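Local coordinates for VP2 (Primate bocaparvovirus 1, PDB 7L0Y), which forms an icosahedral T=1 capsid of 60 copies by self-assembly, the shell of the bocavirus virion, at residues Lys50-Glu55 against Cys66-Trp71; Pro171-Leu176 against Val298-Glu303; Thr293-Val298 against Asp319-Cys324. One frame throughout, in Å; residues are numbered along the deposited sequence.

Interaction 1: Lys50-Glu55 against Cys66-Trp71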
loop_
_atom_site.group_PDB
_atom_site.type_symbol
_atom_site.label_atom_id
_atom_site.label_comp_id
_atom_site.label_asym_id
_atom_site.label_seq_id
_atom_site.Cartn_x
_atom_site.Cartn_y
_atom_site.Cartn_z
ATOM N N LYS A 50 -27.572 -102.205 -36.318
ATOM C CA LYS A 50 -27.636 -103.394 -37.144
ATOM C C LYS A 50 -27.508 -102.970 -38.595
ATOM O O LYS A 50 -27.790 -101.828 -38.947
ATOM C CB LYS A 50 -28.955 -104.141 -36.941
ATOM C CG LYS A 50 -29.187 -104.602 -35.529
ATOM C CD LYS A 50 -30.587 -105.136 -35.360
ATOM C CE LYS A 50 -30.836 -105.543 -33.929
ATOM N NZ LYS A 50 -32.240 -105.979 -33.713
ATOM N N THR A 51 -27.082 -103.895 -39.440
ATOM C CA THR A 51 -27.158 -103.716 -40.880
ATOM C C THR A 51 -28.081 -104.781 -41.444
ATOM O O THR A 51 -28.347 -105.784 -40.785
ATOM C CB THR A 51 -25.786 -103.788 -41.541
ATOM O OG1 THR A 51 -25.184 -105.049 -41.251
ATOM C CG2 THR A 51 -24.887 -102.671 -41.037
ATOM N N GLU A 52 -28.631 -104.529 -42.620
ATOM C CA GLU A 52 -29.505 -105.485 -43.282
ATOM C C GLU A 52 -29.231 -105.414 -44.767
ATOM O O GLU A 52 -29.100 -104.320 -45.318
ATOM C CB GLU A 52 -30.985 -105.197 -43.014
ATOM C CG GLU A 52 -31.404 -105.330 -41.566
ATOM C CD GLU A 52 -31.151 -104.067 -40.772
ATOM O OE1 GLU A 52 -30.673 -103.076 -41.358
ATOM O OE2 GLU A 52 -31.419 -104.071 -39.555
ATOM N N ALA A 53 -29.142 -106.573 -45.407
ATOM C CA ALA A 53 -29.009 -106.669 -46.852
ATOM C C ALA A 53 -30.141 -107.533 -47.387
ATOM O O ALA A 53 -30.475 -108.561 -46.791
ATOM C CB ALA A 53 -27.652 -107.250 -47.246
ATOM N N ILE A 54 -30.740 -107.098 -48.497
ATOM C CA ILE A 54 -31.855 -107.837 -49.087
ATOM C C ILE A 54 -31.349 -109.009 -49.916
ATOM O O ILE A 54 -31.970 -110.080 -49.948
ATOM C CB ILE A 54 -32.727 -106.893 -49.934
ATOM C CG1 ILE A 54 -33.430 -105.862 -49.052
ATOM C CG2 ILE A 54 -33.729 -107.687 -50.747
ATOM C CD1 ILE A 54 -34.151 -104.800 -49.844
ATOM N N GLU A 55 -30.211 -108.832 -50.586
ATOM C CA GLU A 55 -29.671 -109.746 -51.592
ATOM C C GLU A 55 -30.582 -109.880 -52.808
ATOM O O GLU A 55 -30.539 -110.914 -53.487
ATOM C CB GLU A 55 -29.364 -111.140 -51.022
ATOM C CG GLU A 55 -28.206 -111.189 -50.020
ATOM C CD GLU A 55 -28.634 -110.988 -48.574
ATOM O OE1 GLU A 55 -29.839 -110.814 -48.318
ATOM O OE2 GLU A 55 -27.757 -111.011 -47.686
ATOM N N CYS A 66 -29.072 -101.508 -45.506
ATOM C CA CYS A 66 -29.331 -100.415 -44.593
ATOM C C CYS A 66 -28.737 -100.749 -43.244
ATOM O O CYS A 66 -28.689 -101.905 -42.836
ATOM C CB CYS A 66 -30.822 -100.138 -44.430
ATOM S SG CYS A 66 -31.771 -101.580 -43.908
ATOM N N VAL A 67 -28.287 -99.718 -42.560
ATOM C CA VAL A 67 -27.950 -99.799 -41.153
ATOM C C VAL A 67 -29.012 -99.050 -40.370
ATOM O O VAL A 67 -29.287 -97.875 -40.635
ATOM C CB VAL A 67 -26.533 -99.276 -40.890
ATOM C CG1 VAL A 67 -26.286 -98.137 -41.759
ATOM C CG2 VAL A 67 -26.397 -98.830 -39.445
ATOM N N THR A 68 -29.632 -99.748 -39.434
ATOM C CA THR A 68 -30.644 -99.186 -38.563
ATOM C C THR A 68 -30.024 -98.861 -37.215
ATOM O O THR A 68 -29.119 -99.552 -36.750
ATOM C CB THR A 68 -31.817 -100.151 -38.396
ATOM O OG1 THR A 68 -31.330 -101.413 -37.933
ATOM C CG2 THR A 68 -32.530 -100.349 -39.708
ATOM N N THR A 69 -30.507 -97.805 -36.603
ATOM C CA THR A 69 -29.870 -97.266 -35.417
ATOM C C THR A 69 -30.831 -97.353 -34.242
ATOM O O THR A 69 -32.036 -97.539 -34.432
ATOM C CB THR A 69 -29.452 -95.815 -35.645
ATOM O OG1 THR A 69 -30.619 -95.002 -35.744
ATOM C CG2 THR A 69 -28.682 -95.691 -36.941
ATOM N N PRO A 70 -30.332 -97.268 -33.010
ATOM C CA PRO A 70 -31.230 -97.131 -31.858
ATOM C C PRO A 70 -31.973 -95.808 -31.809
ATOM O O PRO A 70 -32.887 -95.667 -30.996
ATOM C CB PRO A 70 -30.283 -97.287 -30.667
ATOM C CG PRO A 70 -28.966 -96.884 -31.193
ATOM C CD PRO A 70 -28.924 -97.351 -32.598
ATOM N N TRP A 71 -31.588 -94.834 -32.617
ATOM C CA TRP A 71 -32.099 -93.476 -32.586
ATOM C C TRP A 71 -33.427 -93.318 -33.327
ATOM O O TRP A 71 -33.772 -94.080 -34.228
ATOM C CB TRP A 71 -31.071 -92.539 -33.196
ATOM C CG TRP A 71 -29.863 -92.393 -32.371
ATOM C CD1 TRP A 71 -28.765 -93.185 -32.388
ATOM C CD2 TRP A 71 -29.603 -91.363 -31.431
ATOM N NE1 TRP A 71 -27.845 -92.731 -31.495
ATOM C CE2 TRP A 71 -28.329 -91.601 -30.899
ATOM C CE3 TRP A 71 -30.323 -90.262 -30.983
ATOM C CZ2 TRP A 71 -27.763 -90.782 -29.945
ATOM C CZ3 TRP A 71 -29.764 -89.458 -30.034
ATOM C CH2 TRP A 71 -28.501 -89.721 -29.518
#

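Interaction 2: Pro171-Leu176 against Val298-Glu303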
loop_
_atom_site.group_PDB
_atom_site.type_symbol
_atom_site.label_atom_id
_atom_site.label_comp_id
_atom_site.label_asym_id
_atom_site.label_seq_id
_atom_site.Cartn_x
_atom_site.Cartn_y
_atom_site.Cartn_z
ATOM N N PRO A 171 -25.669 -97.358 -46.264
ATOM C CA PRO A 171 -24.225 -97.100 -46.273
ATOM C C PRO A 171 -23.583 -97.258 -47.638
ATOM O O PRO A 171 -22.564 -96.620 -47.916
ATOM C CB PRO A 171 -23.698 -98.125 -45.266
ATOM C CG PRO A 171 -24.665 -99.239 -45.348
ATOM C CD PRO A 171 -25.997 -98.650 -45.645
ATOM N N ILE A 172 -24.137 -98.100 -48.500
ATOM C CA ILE A 172 -23.516 -98.394 -49.780
ATOM C C ILE A 172 -24.616 -98.753 -50.757
ATOM O O ILE A 172 -25.705 -99.170 -50.361
ATOM C CB ILE A 172 -22.489 -99.541 -49.656
ATOM C CG1 ILE A 172 -21.624 -99.644 -50.905
ATOM C CG2 ILE A 172 -23.200 -100.849 -49.463
ATOM C CD1 ILE A 172 -20.452 -100.551 -50.735
ATOM N N GLU A 173 -24.332 -98.595 -52.042
ATOM C CA GLU A 173 -25.252 -99.080 -53.060
ATOM C C GLU A 173 -25.036 -100.579 -53.196
ATOM O O GLU A 173 -23.955 -101.026 -53.588
ATOM C CB GLU A 173 -25.010 -98.346 -54.373
ATOM C CG GLU A 173 -26.054 -98.593 -55.438
ATOM C CD GLU A 173 -25.831 -97.733 -56.667
ATOM O OE1 GLU A 173 -24.816 -97.007 -56.702
ATOM O OE2 GLU A 173 -26.668 -97.771 -57.593
ATOM N N ASN A 174 -26.067 -101.359 -52.878
ATOM C CA ASN A 174 -25.850 -102.765 -52.556
ATOM C C ASN A 174 -25.594 -103.587 -53.807
ATOM O O ASN A 174 -24.827 -104.553 -53.774
ATOM C CB ASN A 174 -27.048 -103.318 -51.789
ATOM C CG ASN A 174 -26.756 -104.652 -51.136
ATOM O OD1 ASN A 174 -25.631 -104.921 -50.721
ATOM N ND2 ASN A 174 -27.771 -105.499 -51.046
ATOM N N GLU A 175 -26.234 -103.231 -54.918
ATOM C CA GLU A 175 -26.019 -103.975 -56.153
ATOM C C GLU A 175 -24.577 -103.847 -56.620
ATOM O O GLU A 175 -24.051 -104.739 -57.294
ATOM C CB GLU A 175 -26.983 -103.480 -57.228
ATOM C CG GLU A 175 -26.962 -104.272 -58.517
ATOM C CD GLU A 175 -27.514 -105.674 -58.368
ATOM O OE1 GLU A 175 -28.182 -105.951 -57.352
ATOM O OE2 GLU A 175 -27.277 -106.504 -59.271
ATOM N N LEU A 176 -23.916 -102.745 -56.263
ATOM C CA LEU A 176 -22.519 -102.571 -56.644
ATOM C C LEU A 176 -21.613 -103.524 -55.881
ATOM O O LEU A 176 -20.480 -103.779 -56.301
ATOM C CB LEU A 176 -22.082 -101.126 -56.429
ATOM C CG LEU A 176 -22.310 -100.216 -57.630
ATOM C CD1 LEU A 176 -21.702 -100.880 -58.838
ATOM C CD2 LEU A 176 -23.767 -99.983 -57.870
ATOM N N VAL A 298 -31.825 -93.520 -62.481
ATOM C CA VAL A 298 -30.576 -92.782 -62.350
ATOM C C VAL A 298 -29.592 -93.678 -61.621
ATOM O O VAL A 298 -29.682 -93.842 -60.401
ATOM C CB VAL A 298 -30.788 -91.463 -61.589
ATOM C CG1 VAL A 298 -29.475 -90.763 -61.343
ATOM C CG2 VAL A 298 -31.745 -90.560 -62.341
ATOM N N CYS A 299 -28.626 -94.215 -62.353
ATOM C CA CYS A 299 -27.741 -95.246 -61.838
ATOM C C CYS A 299 -26.313 -94.735 -61.804
ATOM O O CYS A 299 -25.922 -93.866 -62.584
ATOM C CB CYS A 299 -27.810 -96.518 -62.690
ATOM S SG CYS A 299 -29.422 -97.325 -62.734
ATOM N N THR A 300 -25.539 -95.266 -60.862
ATOM C CA THR A 300 -24.089 -95.103 -60.850
ATOM C C THR A 300 -23.518 -96.512 -60.880
ATOM O O THR A 300 -23.645 -97.259 -59.908
ATOM C CB THR A 300 -23.607 -94.322 -59.631
ATOM O OG1 THR A 300 -23.961 -95.029 -58.438
ATOM C CG2 THR A 300 -24.247 -92.954 -59.596
ATOM N N ASN A 301 -22.921 -96.889 -62.000
ATOM C CA ASN A 301 -22.228 -98.165 -62.072
ATOM C C ASN A 301 -20.758 -97.939 -62.379
ATOM O O ASN A 301 -20.414 -97.608 -63.524
ATOM C CB ASN A 301 -22.863 -99.068 -63.125
ATOM C CG ASN A 301 -22.354 -100.480 -63.047
ATOM O OD1 ASN A 301 -21.940 -100.944 -61.990
ATOM N ND2 ASN A 301 -22.384 -101.178 -64.165
ATOM N N PRO A 302 -19.862 -98.111 -61.412
ATOM C CA PRO A 302 -18.432 -97.999 -61.721
ATOM C C PRO A 302 -17.896 -99.116 -62.600
ATOM O O PRO A 302 -16.804 -98.963 -63.157
ATOM C CB PRO A 302 -17.781 -98.017 -60.336
ATOM C CG PRO A 302 -18.825 -97.499 -59.432
ATOM C CD PRO A 302 -20.118 -98.013 -59.967
ATOM N N GLU A 303 -18.598 -100.237 -62.744
ATOM C CA GLU A 303 -18.019 -101.345 -63.493
ATOM C C GLU A 303 -19.018 -101.975 -64.453
ATOM O O GLU A 303 -20.104 -102.398 -64.051
ATOM C CB GLU A 303 -17.440 -102.408 -62.544
ATOM C CG GLU A 303 -18.433 -103.200 -61.708
ATOM C CD GLU A 303 -18.931 -102.443 -60.496
ATOM O OE1 GLU A 303 -18.649 -101.233 -60.387
ATOM O OE2 GLU A 303 -19.582 -103.074 -59.635
#

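Interaction 3: Thr293-Val298 against Asp319-Cys324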
loop_
_atom_site.group_PDB
_atom_site.type_symbol
_atom_site.label_atom_id
_atom_site.label_comp_id
_atom_site.label_asym_id
_atom_site.label_seq_id
_atom_site.Cartn_x
_atom_site.Cartn_y
_atom_site.Cartn_z
ATOM N N THR A 293 -40.350 -98.599 -60.224
ATOM C CA THR A 293 -41.031 -98.538 -61.507
ATOM C C THR A 293 -40.761 -97.253 -62.271
ATOM O O THR A 293 -41.250 -97.108 -63.391
ATOM C CB THR A 293 -42.532 -98.711 -61.297
ATOM O OG1 THR A 293 -43.021 -97.631 -60.497
ATOM C CG2 THR A 293 -42.802 -100.006 -60.573
ATOM N N ALA A 294 -39.996 -96.331 -61.703
ATOM C CA ALA A 294 -39.929 -94.988 -62.257
ATOM C C ALA A 294 -39.496 -95.025 -63.720
ATOM O O ALA A 294 -38.702 -95.885 -64.111
ATOM C CB ALA A 294 -38.973 -94.118 -61.448
ATOM N N PRO A 295 -40.009 -94.120 -64.551
ATOM C CA PRO A 295 -39.698 -94.183 -65.985
ATOM C C PRO A 295 -38.242 -93.926 -66.303
ATOM O O PRO A 295 -37.729 -94.457 -67.293
ATOM C CB PRO A 295 -40.611 -93.102 -66.575
ATOM C CG PRO A 295 -40.837 -92.168 -65.469
ATOM C CD PRO A 295 -40.910 -93.003 -64.237
ATOM N N PHE A 296 -37.558 -93.123 -65.502
ATOM C CA PHE A 296 -36.127 -92.916 -65.637
ATOM C C PHE A 296 -35.425 -93.483 -64.421
ATOM O O PHE A 296 -35.878 -93.297 -63.290
ATOM C CB PHE A 296 -35.786 -91.442 -65.810
ATOM C CG PHE A 296 -36.198 -90.894 -67.126
ATOM C CD1 PHE A 296 -35.399 -91.074 -68.231
ATOM C CD2 PHE A 296 -37.388 -90.218 -67.267
ATOM C CE1 PHE A 296 -35.769 -90.583 -69.444
ATOM C CE2 PHE A 296 -37.766 -89.726 -68.485
ATOM C CZ PHE A 296 -36.955 -89.907 -69.577
ATOM N N MET A 297 -34.322 -94.169 -64.660
ATOM C CA MET A 297 -33.546 -94.797 -63.608
ATOM C C MET A 297 -32.172 -94.148 -63.596
ATOM O O MET A 297 -31.445 -94.215 -64.590
ATOM C CB MET A 297 -33.447 -96.299 -63.847
ATOM C CG MET A 297 -32.960 -97.060 -62.664
ATOM S SD MET A 297 -34.163 -96.950 -61.336
ATOM C CE MET A 297 -35.532 -97.848 -62.057
ATOM N N VAL A 298 -31.825 -93.520 -62.481
ATOM C CA VAL A 298 -30.576 -92.782 -62.350
ATOM C C VAL A 298 -29.592 -93.678 -61.621
ATOM O O VAL A 298 -29.682 -93.842 -60.401
ATOM C CB VAL A 298 -30.788 -91.463 -61.589
ATOM C CG1 VAL A 298 -29.475 -90.763 -61.343
ATOM C CG2 VAL A 298 -31.745 -90.560 -62.341
ATOM N N ASP A 319 -38.568 -89.461 -60.580
ATOM C CA ASP A 319 -39.983 -89.214 -60.785
ATOM C C ASP A 319 -40.443 -88.029 -59.942
ATOM O O ASP A 319 -39.989 -87.868 -58.812
ATOM C CB ASP A 319 -40.767 -90.474 -60.434
ATOM C CG ASP A 319 -42.234 -90.351 -60.726
ATOM O OD1 ASP A 319 -42.598 -90.277 -61.920
ATOM O OD2 ASP A 319 -43.031 -90.341 -59.764
ATOM N N PRO A 320 -41.353 -87.199 -60.474
ATOM C CA PRO A 320 -41.877 -87.203 -61.843
ATOM C C PRO A 320 -40.882 -86.668 -62.866
ATOM O O PRO A 320 -40.163 -85.718 -62.592
ATOM C CB PRO A 320 -43.099 -86.294 -61.745
ATOM C CG PRO A 320 -42.767 -85.358 -60.654
ATOM C CD PRO A 320 -41.954 -86.129 -59.663
ATOM N N PRO A 321 -40.827 -87.301 -64.022
ATOM C CA PRO A 321 -39.882 -86.876 -65.061
ATOM C C PRO A 321 -40.278 -85.606 -65.799
ATOM O O PRO A 321 -39.418 -84.899 -66.327
ATOM C CB PRO A 321 -39.871 -88.076 -66.006
ATOM C CG PRO A 321 -41.229 -88.634 -65.877
ATOM C CD PRO A 321 -41.675 -88.414 -64.470
ATOM N N SER A 322 -41.579 -85.313 -65.841
ATOM C CA SER A 322 -42.113 -84.416 -66.862
ATOM C C SER A 322 -41.709 -82.968 -66.624
ATOM O O SER A 322 -41.779 -82.144 -67.540
ATOM C CB SER A 322 -43.635 -84.545 -66.924
ATOM O OG SER A 322 -44.250 -84.154 -65.712
ATOM N N GLY A 323 -41.291 -82.636 -65.410
ATOM C CA GLY A 323 -40.937 -81.258 -65.126
ATOM C C GLY A 323 -42.137 -80.350 -65.284
ATOM O O GLY A 323 -43.231 -80.630 -64.788
ATOM N N CYS A 324 -41.941 -79.245 -65.992
ATOM C CA CYS A 324 -43.024 -78.311 -66.257
ATOM C C CYS A 324 -43.827 -78.671 -67.493
ATOM O O CYS A 324 -44.736 -77.921 -67.857
ATOM C CB CYS A 324 -42.474 -76.896 -66.416
ATOM S SG CYS A 324 -41.231 -76.762 -67.709
#

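Interaction 1: Lys50-Glu55 against Cys66-Trp71
Lys50 and Glu52 pair with Thr68 and Cys66 through four backbone hydrogen bonds. Lys50 N gives its hydrogen to Thr68 O (3.1 Å) and Lys50 O takes one from Thr68 N (2.8 Å); Glu52 and Cys66 are joined in the same reciprocal way, with Cys66 N to Glu52 O at 2.8 Å. Thr51 and Val67 form the non-hydrogen-bonded pair between them, where Val67 CA makes a CA-H...O contact with Lys50 O at 3.0 Å. The strands 50-53 and 65-69 thus make an antiparallel beta hairpin within the loop that links strand 30-42 to strand 71-74 of the parvovirus jelly roll; strand 161-169 flanks the 65-69 side. Among the side chains, Glu52 bends at chi2 (85°), bringing its carboxylate to Thr68, whose side chain it crosses at about a right angle. Thr68 OG1 donates to the syn lone pair of Glu52 OE2 (3.1 Å) and is also hydrogen-bonded to Asn45 ND2. Apolar contact on the other face is lighter: Thr51 CG2 reaches Val67 CB at 3.8 Å. Thr51 OG1 turns to Val493 O of a neighbouring subunit, while the extended Lys50 chain leads away from the hairpin and packs on Pro495 of that subunit.

Interaction 2: Pro171-Leu176 against Val298-Glu303
Leu176 and Asn301 bring the two backbones nearest, 7.0 Å from CA to CA, where residues 174-176, helical in their backbone angles but without the regular bonds, face the chain just as it leaves strand 296-300. Leu176 does most of the touching. Its CD1 sits among three residues: it lies 3.5 Å from Pro302 CD, 3.2 Å from Asn301 OD1 and 3.2 Å from Glu303 OE2, while the other branch, CD2, lies 3.4 Å from Thr300 O. The bend of Glu303 at chi2 (-79°) folds its carboxylate back over this CD1 methyl group, and Glu303 N makes a weak hydrogen bond to Asn301 OD1. The second meeting is polar. Glu173 is stretched out, CG trans to its own N (chi1 -170°), and carries OE1 to 2.8 Å from Thr300 OG1; its other oxygen, OE2, accepts from Gly315 N, which ties the carboxylate to the residue just before strand 316-318. Leu193 of helix 189-195 and Phe314 also pack on Leu176. In jelly-roll terms, the loop after strand 161-169 here meets the long GH insertion of the parvovirus capsid protein, at a subunit interface: Val298 to Thr300 continue as an antiparallel ladder with a strand of a neighbouring subunit.

Interaction 3: Thr293-Val298 against Asp319-Cys324
Pro295 and Phe296 meet Pro321 in the apolar centre of this contact. The two proline rings cross at about a right angle and touch through their outermost carbons, Pro295 CG to Pro321 CG at 3.6 Å. Phe296 meets a different carbon of Pro321: CB lies at the edge of the phenyl ring, near its plane, 3.5 Å from CD2 and 3.6 Å from CE2 of Phe296. With CG trans to the carbonyl carbon (chi1 -71°), the aromatic side chain brings its ring edge to the proline. Ala283 packs against both Pro295 and Phe296.

Asp319 adds looser contacts. Its CB lies 4.2 Å from Ala294 CB, and its OD1 4.0 Å from Pro295 CD. The charged end is held elsewhere: Asp319 OD2 makes salt bridges with Arg285 and with Arg248 of a neighbouring subunit, so this buried carboxylate is probably stabilised by two positive groups. The peptide bond from Asp319 to Pro320 is cis. Pro320 points away from the opposite segment, whereas Pro321 points toward it.

Backbone bonding belongs to the surroundings: Phe296 pairs with Phe318 and Val298 with Ser316 in the small antiparallel sheet of strands 296-300 and 316-318, and Pro321 shares a backbone hydrogen bond with Leu280. Pro295 lies just before strand 296-300 and Pro321 shortly after strand 316-318, so they pack at the same end of the two-stranded sheet. Phe296 to Val298 form a further ladder with a strand of the neighbouring subunit, an intersubunit beta sheet within the long GH insertion characteristic of parvovirus capsid proteins.

In the fold
All three contacts are mainly buried, and other copies of the protein reach each of them. Interaction 1 is a hairpin held by backbone bonds and one threonine-carboxylate bond; interactions 2 and 3 join loops to opposite ends of strand 296-300 and share Val298. Interaction 2 sets one leucine against a proline and several polar groups, whereas interaction 3 is mostly proline and aromatic carbon, with its charge answered from outside. Interactions 1 and 2 touch directly, Pro171 CD lying 3.9 Å from Cys66 CA, their centres about 17 Å apart. Interactions 1 and 3 remain separate, with nearest atoms about 14 Å apart. One neighbouring subunit reaches all three.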